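PDB 3GFF: IroE-like serine hydrolase from Shewanella oneidensis, which probably hydrolyses ester bonds as a dimeric serine hydrolase of the esterase D family, with an alpha/beta hydrolase fold. Local coordinates for residues S60-L65 against V76-I81; T69-P74 against L302-Q307; E185-G190 against D225-L230. One frame throughout, in Å; residues are numbered along the deposited sequence.

The three contacts are spread over an alpha/beta hydrolase fold and its C-terminal helices. Contact 1 packs helix 51-65 on strand 77-81 of the sheet. Contact 2 is a small surface touch between the loop joining these two and helix 299-311, so the segments of contacts 1 and 2 alternate along the chain. Their centres are about 17 Å apart. They meet directly, because Leu-65 O probably accepts hydrogen bonds from Gln-72 N and Ile-73 N. Both also touch the second subunit. Contact 3 pairs helices 178-189 and 215-230, which fall between the segments of contact 2 in sequence. It lies across the chain's centre from contact 1, about 31 Å from it and 37 Å from contact 2 between centres.

Contact 1 of 3, residues S60-L65 against V76-I81; sequences SLLQFL and VIIVGI
Leu-62 and Ile-78 form a buried apolar contact between helix 51-65 and strand 77-81. It lies in the beta-alpha-beta unit of strand 43-48, helix 51-65 and strand 77-81. This unit belongs to the alpha/beta hydrolase fold, and the contact seats the helix on the central sheet. Leu-62 points at the strand and Ile-78 points back at the helix. The two side chains meet at a slant. Ile-78 has CG1 beside its backbone N and anti to the carbonyl carbon (chi1 -47°), and the chain then runs straight on to CD1 (chi2 177°). This extended branch makes the contact. CD1 lies 3.8 Å from Leu-62 CB and 4.1 Å from Leu-62 CD1. Val-76 also faces the helix, but its methyls stay further off. On the strand side Ile-78 packs on Leu-48. Leu-62 also meets Ile-73 of the following loop and, on helix 250-263, Ile-259, so apolar groups cover it from several elements. The outer part of the helix takes part in the dimer. There the ring of Phe-64 stacks on His-57 of the second subunit. Gln-63 borders the apolar patch. Its NE2 makes a weak hydrogen bond to Leu-32 O, just after strand 24-31. NE2 is 4.5 Å from Val-76 O, too far for a bond, while Gln-63 CG approaches Ile-78 CD1 at 4.2 Å.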
# COMPACT_ATOMS: atom_id res chain seq x y z
N SER A 60 5.70 -5.56 -3.46
CA SER A 60 4.97 -4.81 -4.51
C SER A 60 4.87 -3.30 -4.18
O SER A 60 4.92 -2.44 -5.07
CB SER A 60 3.59 -5.40 -4.83
OG SER A 60 2.71 -5.41 -3.72
N LEU A 61 4.73 -2.97 -2.90
CA LEU A 61 4.67 -1.59 -2.48
C LEU A 61 6.05 -0.96 -2.72
O LEU A 61 6.17 0.07 -3.38
CB LEU A 61 4.20 -1.48 -1.02
CG LEU A 61 4.30 -0.10 -0.37
CD1 LEU A 61 3.46 0.91 -1.21
CD2 LEU A 61 3.93 -0.14 1.12
N LEU A 62 7.10 -1.61 -2.24
CA LEU A 62 8.46 -1.09 -2.41
C LEU A 62 8.86 -0.82 -3.88
O LEU A 62 9.42 0.24 -4.19
CB LEU A 62 9.49 -1.98 -1.70
CG LEU A 62 9.43 -1.93 -0.18
CD1 LEU A 62 10.25 -3.04 0.40
CD2 LEU A 62 9.89 -0.60 0.36
N GLN A 63 8.60 -1.78 -4.76
CA GLN A 63 8.85 -1.61 -6.18
C GLN A 63 7.95 -0.51 -6.75
O GLN A 63 8.37 0.23 -7.60
CB GLN A 63 8.59 -2.93 -6.92
CG GLN A 63 9.65 -4.02 -6.64
CD GLN A 63 10.87 -3.97 -7.58
OE1 GLN A 63 10.77 -3.61 -8.78
NE2 GLN A 63 12.04 -4.38 -7.06
N PHE A 64 6.69 -0.42 -6.30
CA PHE A 64 5.79 0.64 -6.77
C PHE A 64 6.34 2.02 -6.38
O PHE A 64 6.44 2.91 -7.21
CB PHE A 64 4.35 0.46 -6.24
CG PHE A 64 3.43 1.62 -6.58
CD1 PHE A 64 2.72 1.64 -7.77
CD2 PHE A 64 3.29 2.69 -5.69
CE1 PHE A 64 1.90 2.69 -8.07
CE2 PHE A 64 2.48 3.75 -5.99
CZ PHE A 64 1.77 3.75 -7.19
N LEU A 65 6.72 2.19 -5.13
CA LEU A 65 7.25 3.47 -4.65
C LEU A 65 8.53 3.95 -5.35
O LEU A 65 8.88 5.13 -5.23
CB LEU A 65 7.47 3.42 -3.14
CG LEU A 65 6.26 3.47 -2.20
CD1 LEU A 65 6.67 3.23 -0.79
CD2 LEU A 65 5.61 4.80 -2.30
N VAL A 76 15.89 -0.56 -4.52
CA VAL A 76 16.53 -1.41 -3.51
C VAL A 76 16.48 -2.88 -3.93
O VAL A 76 15.72 -3.24 -4.82
CB VAL A 76 15.83 -1.30 -2.15
CG1 VAL A 76 15.83 0.17 -1.65
CG2 VAL A 76 14.39 -1.86 -2.24
N ILE A 77 17.32 -3.69 -3.28
CA ILE A 77 17.33 -5.15 -3.36
C ILE A 77 16.45 -5.55 -2.17
O ILE A 77 16.67 -5.09 -1.06
CB ILE A 77 18.76 -5.74 -3.19
CG1 ILE A 77 19.64 -5.38 -4.41
CG2 ILE A 77 18.73 -7.28 -3.00
CD1 ILE A 77 21.11 -5.66 -4.24
N ILE A 78 15.40 -6.33 -2.44
CA ILE A 78 14.48 -6.77 -1.39
C ILE A 78 14.77 -8.23 -1.06
O ILE A 78 14.77 -9.08 -1.97
CB ILE A 78 13.01 -6.65 -1.81
CG1 ILE A 78 12.76 -5.28 -2.45
CG2 ILE A 78 12.10 -6.84 -0.59
CD1 ILE A 78 11.38 -5.07 -2.95
N VAL A 79 15.08 -8.51 0.20
CA VAL A 79 15.30 -9.86 0.68
C VAL A 79 14.20 -10.23 1.68
O VAL A 79 14.09 -9.60 2.70
CB VAL A 79 16.68 -10.02 1.35
CG1 VAL A 79 16.84 -11.47 1.86
CG2 VAL A 79 17.75 -9.74 0.34
N GLY A 80 13.37 -11.23 1.35
CA GLY A 80 12.33 -11.75 2.25
C GLY A 80 12.81 -13.03 2.91
O GLY A 80 13.18 -14.00 2.24
N ILE A 81 12.81 -13.06 4.24
CA ILE A 81 13.31 -14.23 4.97
C ILE A 81 12.15 -15.10 5.46
O ILE A 81 11.28 -14.63 6.19
CB ILE A 81 14.25 -13.81 6.14
CG1 ILE A 81 15.32 -12.85 5.64
CG2 ILE A 81 14.95 -15.04 6.82
CD1 ILE A 81 16.19 -12.30 6.73

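Contact 2 of 3, residues T69-P74 against L302-Q307; sequences TMPQIP and LEQLIQ
Gln-304 reaches from its helix to the ring of Pro-71, and its amide oxygen does the touching. Gln-304 OE1 lies 3.5 Å from Pro-71 CD and 3.7 Å from Pro-71 CG. The glutamine chain leaves the helix with CG beside the backbone N (chi1 -64°) and is extended beyond CG (chi2 175°). This puts the amide well out from the helix. The ring and the glutamine chain run antiparallel, one passing the other. Thr-69 O is 3.9 Å from Gln-304 OE1, but two acceptors cannot bond to each other. No hydrogen bond crosses the contact. Gln-304 OE1 is covered here and has no partner in the model. In the fold, this small surface contact joins the loop between helix 51-65 and strand 77-81 of the alpha/beta hydrolase core to helix 299-311, near the C-terminus. That helix packs through Leu-305 on Leu-321 of helix 317-327. Gln-72 is bent back over its own loop. Its NE2 donates to Met-70 O at 2.9 Å, with a bent N-H...O angle of 141°. Its OE1 accepts from Arg-260 NH1, so both ends of the amide are held. Met-70, a selenomethionine, points away from the helix and packs on Thr-246 of the second subunit.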
# COMPACT_ATOMS: atom_id res chain seq x y z
N THR A 69 9.22 8.20 -13.37
CA THR A 69 10.09 9.34 -13.58
C THR A 69 10.30 10.21 -12.35
O THR A 69 11.24 11.01 -12.30
CB THR A 69 9.58 10.16 -14.79
OG1 THR A 69 8.15 10.21 -14.75
CG2 THR A 69 9.99 9.50 -16.10
N MSE A 70 9.43 10.03 -11.34
CA MSE A 70 9.53 10.77 -10.08
C MSE A 70 9.39 9.79 -8.92
O MSE A 70 8.45 9.90 -8.12
CB MSE A 70 8.41 11.79 -9.98
CG MSE A 70 8.29 12.67 -11.17
SE MSE A 70 6.70 13.74 -10.96
CE MSE A 70 7.37 14.74 -9.21
N PRO A 71 10.35 8.84 -8.82
CA PRO A 71 10.27 7.81 -7.80
C PRO A 71 10.29 8.40 -6.39
O PRO A 71 10.99 9.38 -6.13
CB PRO A 71 11.49 6.92 -8.09
CG PRO A 71 12.42 7.75 -8.89
CD PRO A 71 11.57 8.71 -9.65
N GLN A 72 9.51 7.81 -5.49
CA GLN A 72 9.35 8.30 -4.14
C GLN A 72 10.44 7.76 -3.24
O GLN A 72 10.79 8.39 -2.24
CB GLN A 72 7.96 7.94 -3.63
CG GLN A 72 6.84 8.51 -4.50
CD GLN A 72 6.84 10.03 -4.52
OE1 GLN A 72 6.64 10.67 -3.49
NE2 GLN A 72 7.04 10.61 -5.70
N ILE A 73 10.95 6.57 -3.56
CA ILE A 73 12.07 6.06 -2.81
C ILE A 73 13.06 5.57 -3.85
O ILE A 73 12.69 5.43 -5.01
CB ILE A 73 11.65 4.97 -1.79
CG1 ILE A 73 11.08 3.73 -2.49
CG2 ILE A 73 10.63 5.53 -0.78
CD1 ILE A 73 10.71 2.61 -1.52
N PRO A 74 14.33 5.35 -3.47
CA PRO A 74 15.27 4.83 -4.45
C PRO A 74 15.06 3.33 -4.70
O PRO A 74 14.28 2.66 -4.00
CB PRO A 74 16.64 5.11 -3.83
CG PRO A 74 16.42 5.27 -2.40
CD PRO A 74 14.96 5.58 -2.16
N LEU A 302 20.03 9.78 -11.30
CA LEU A 302 20.73 10.89 -11.94
C LEU A 302 20.47 10.88 -13.43
O LEU A 302 20.16 11.91 -14.01
CB LEU A 302 22.23 10.82 -11.70
CG LEU A 302 22.75 11.12 -10.31
CD1 LEU A 302 24.26 11.15 -10.41
CD2 LEU A 302 22.20 12.46 -9.81
N GLU A 303 20.61 9.71 -14.04
CA GLU A 303 20.38 9.53 -15.48
C GLU A 303 18.93 9.91 -15.85
O GLU A 303 18.69 10.45 -16.93
CB GLU A 303 20.71 8.10 -15.91
N GLN A 304 17.98 9.61 -14.96
CA GLN A 304 16.58 10.01 -15.18
C GLN A 304 16.49 11.52 -15.20
O GLN A 304 15.89 12.10 -16.11
CB GLN A 304 15.66 9.48 -14.07
CG GLN A 304 15.52 7.96 -13.97
CD GLN A 304 14.68 7.54 -12.76
OE1 GLN A 304 14.05 8.38 -12.12
NE2 GLN A 304 14.66 6.24 -12.46
N LEU A 305 17.10 12.17 -14.20
CA LEU A 305 17.10 13.64 -14.10
C LEU A 305 17.77 14.35 -15.31
O LEU A 305 17.26 15.36 -15.79
CB LEU A 305 17.75 14.12 -12.79
CG LEU A 305 17.14 13.80 -11.43
CD1 LEU A 305 17.99 14.44 -10.35
CD2 LEU A 305 15.68 14.25 -11.32
N ILE A 306 18.92 13.84 -15.76
CA ILE A 306 19.67 14.42 -16.90
C ILE A 306 18.88 14.30 -18.19
O ILE A 306 18.88 15.25 -19.00
CB ILE A 306 21.04 13.71 -17.11
CG1 ILE A 306 22.02 14.13 -16.01
CG2 ILE A 306 21.66 14.03 -18.48
CD1 ILE A 306 23.33 13.37 -16.03
N GLN A 307 18.22 13.15 -18.39
CA GLN A 307 17.40 12.94 -19.61
C GLN A 307 16.13 13.77 -19.65
O GLN A 307 15.71 14.22 -20.73
CB GLN A 307 17.13 11.45 -19.88
CG GLN A 307 18.19 10.79 -20.77

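Contact 3 of 3, residues E185-G190 against D225-L230; sequences ERVVKG and DKLTKL
Val-187 meets Leu-227 and Leu-230 where two nearly parallel helices lie side by side. The axes of the short segments come within 10.4 Å, and their directions differ by 13°. Val-187 has the most surface buried by the contact. It points toward the other helix and uses both methyls. CG2 of Val-187 lies 3.5 Å from Leu-227 CD2. CG1, anti to the backbone N of Val-187 (chi1 163°), is turned mainly to Leu-230 CD2. That pair is modelled at 3.2 Å, shorter than usual for two methyls, so its exact distance is doubtful. Both leucines cross Val-187 at about a right angle, each chiefly through CD2. Leu-230 CD2 also touches Val-188 CG2 at 3.9 Å, on the outer side of the contact. Leu-227 reaches the contact with the end of its side chain. The first helix ends at Lys-189, and Gly-190 leaves helical geometry with positive phi (47°). Arg-186 NH1 donates to Gly-190 O at 2.8 Å, in the carbonyl plane and on a lone pair. Arg-186 NE also forms a salt bridge with Asp-158. Helix 178-189 links strands 164-168 and 195-201, while helix 215-230 follows the short hairpin 206-212 and precedes strand 235-241, one edge of the sheet within this chain. On the sheet side of the pair, Leu-227 packs on Leu-197 and Met-199 of strand 195-201 and on Leu-235 and Phe-237 of strand 235-241.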
# COMPACT_ATOMS: atom_id res chain seq x y z
N GLU A 185 17.06 0.06 29.20
CA GLU A 185 18.43 0.18 29.67
C GLU A 185 19.35 0.58 28.51
O GLU A 185 20.23 1.42 28.66
CB GLU A 185 18.89 -1.12 30.31
CG GLU A 185 18.20 -1.36 31.62
CD GLU A 185 18.64 -2.59 32.40
OE1 GLU A 185 19.54 -3.37 31.95
OE2 GLU A 185 18.08 -2.75 33.51
N ARG A 186 19.12 0.00 27.34
CA ARG A 186 19.93 0.32 26.17
C ARG A 186 19.74 1.77 25.71
O ARG A 186 20.71 2.43 25.35
CB ARG A 186 19.63 -0.63 25.03
CG ARG A 186 20.46 -0.37 23.78
CD ARG A 186 21.90 -0.63 23.98
NE ARG A 186 22.75 -0.18 22.87
CZ ARG A 186 23.29 1.03 22.77
NH1 ARG A 186 23.05 1.92 23.71
NH2 ARG A 186 24.09 1.36 21.74
N VAL A 187 18.49 2.23 25.71
CA VAL A 187 18.09 3.62 25.36
C VAL A 187 18.80 4.66 26.26
O VAL A 187 19.50 5.56 25.77
CB VAL A 187 16.53 3.75 25.42
CG1 VAL A 187 16.06 5.20 25.48
CG2 VAL A 187 15.90 3.02 24.28
N VAL A 188 18.67 4.51 27.58
CA VAL A 188 19.37 5.37 28.56
C VAL A 188 20.90 5.42 28.33
O VAL A 188 21.53 6.48 28.42
CB VAL A 188 19.12 4.91 30.01
CG1 VAL A 188 20.12 5.58 31.01
CG2 VAL A 188 17.68 5.18 30.41
N LYS A 189 21.48 4.25 28.05
CA LYS A 189 22.90 4.12 27.75
C LYS A 189 23.21 4.84 26.43
O LYS A 189 24.28 5.34 26.24
CB LYS A 189 23.27 2.63 27.71
CG LYS A 189 24.67 2.29 27.25
CD LYS A 189 24.91 0.79 27.43
CE LYS A 189 26.39 0.42 27.29
NZ LYS A 189 26.73 -0.74 28.20
N GLY A 190 22.25 4.85 25.50
CA GLY A 190 22.35 5.61 24.27
C GLY A 190 23.63 5.52 23.47
O GLY A 190 24.17 4.44 23.29
N ASP A 225 7.36 7.37 23.54
CA ASP A 225 7.43 8.58 24.38
C ASP A 225 8.75 8.62 25.12
O ASP A 225 9.36 9.68 25.20
CB ASP A 225 6.27 8.66 25.39
CG ASP A 225 4.96 9.13 24.76
OD1 ASP A 225 4.95 9.43 23.54
OD2 ASP A 225 3.92 9.20 25.49
N LYS A 226 9.22 7.47 25.60
CA LYS A 226 10.51 7.41 26.29
C LYS A 226 11.66 7.72 25.34
O LYS A 226 12.54 8.50 25.68
CB LYS A 226 10.72 6.08 27.02
CG LYS A 226 12.06 5.98 27.76
CD LYS A 226 12.18 4.69 28.55
CE LYS A 226 11.61 4.81 29.91
NZ LYS A 226 12.54 5.64 30.74
N LEU A 227 11.63 7.14 24.15
CA LEU A 227 12.67 7.42 23.15
C LEU A 227 12.69 8.92 22.76
O LEU A 227 13.75 9.52 22.57
CB LEU A 227 12.47 6.56 21.90
CG LEU A 227 12.98 5.11 21.90
CD1 LEU A 227 12.39 4.39 20.78
CD2 LEU A 227 14.49 5.05 21.80
N THR A 228 11.51 9.52 22.63
CA THR A 228 11.38 10.92 22.24
C THR A 228 11.92 11.84 23.32
O THR A 228 12.74 12.71 23.03
CB THR A 228 9.88 11.29 21.94
OG1 THR A 228 9.39 10.48 20.87
CG2 THR A 228 9.74 12.79 21.58
N LYS A 229 11.47 11.61 24.55
CA LYS A 229 11.87 12.40 25.69
C LYS A 229 13.37 12.26 25.98
O LYS A 229 14.06 13.27 26.19
CB LYS A 229 11.06 12.01 26.94
CG LYS A 229 11.06 13.12 27.99
CD LYS A 229 10.76 12.65 29.42
CE LYS A 229 11.98 11.96 30.04
NZ LYS A 229 11.74 11.61 31.47
N LEU A 230 13.86 11.01 26.02
CA LEU A 230 15.28 10.69 26.28
C LEU A 230 16.20 11.13 25.16
O LEU A 230 17.35 11.51 25.43
CB LEU A 230 15.52 9.20 26.55
CG LEU A 230 15.41 8.73 28.00
CD1 LEU A 230 14.20 9.28 28.81
CD2 LEU A 230 15.44 7.20 27.95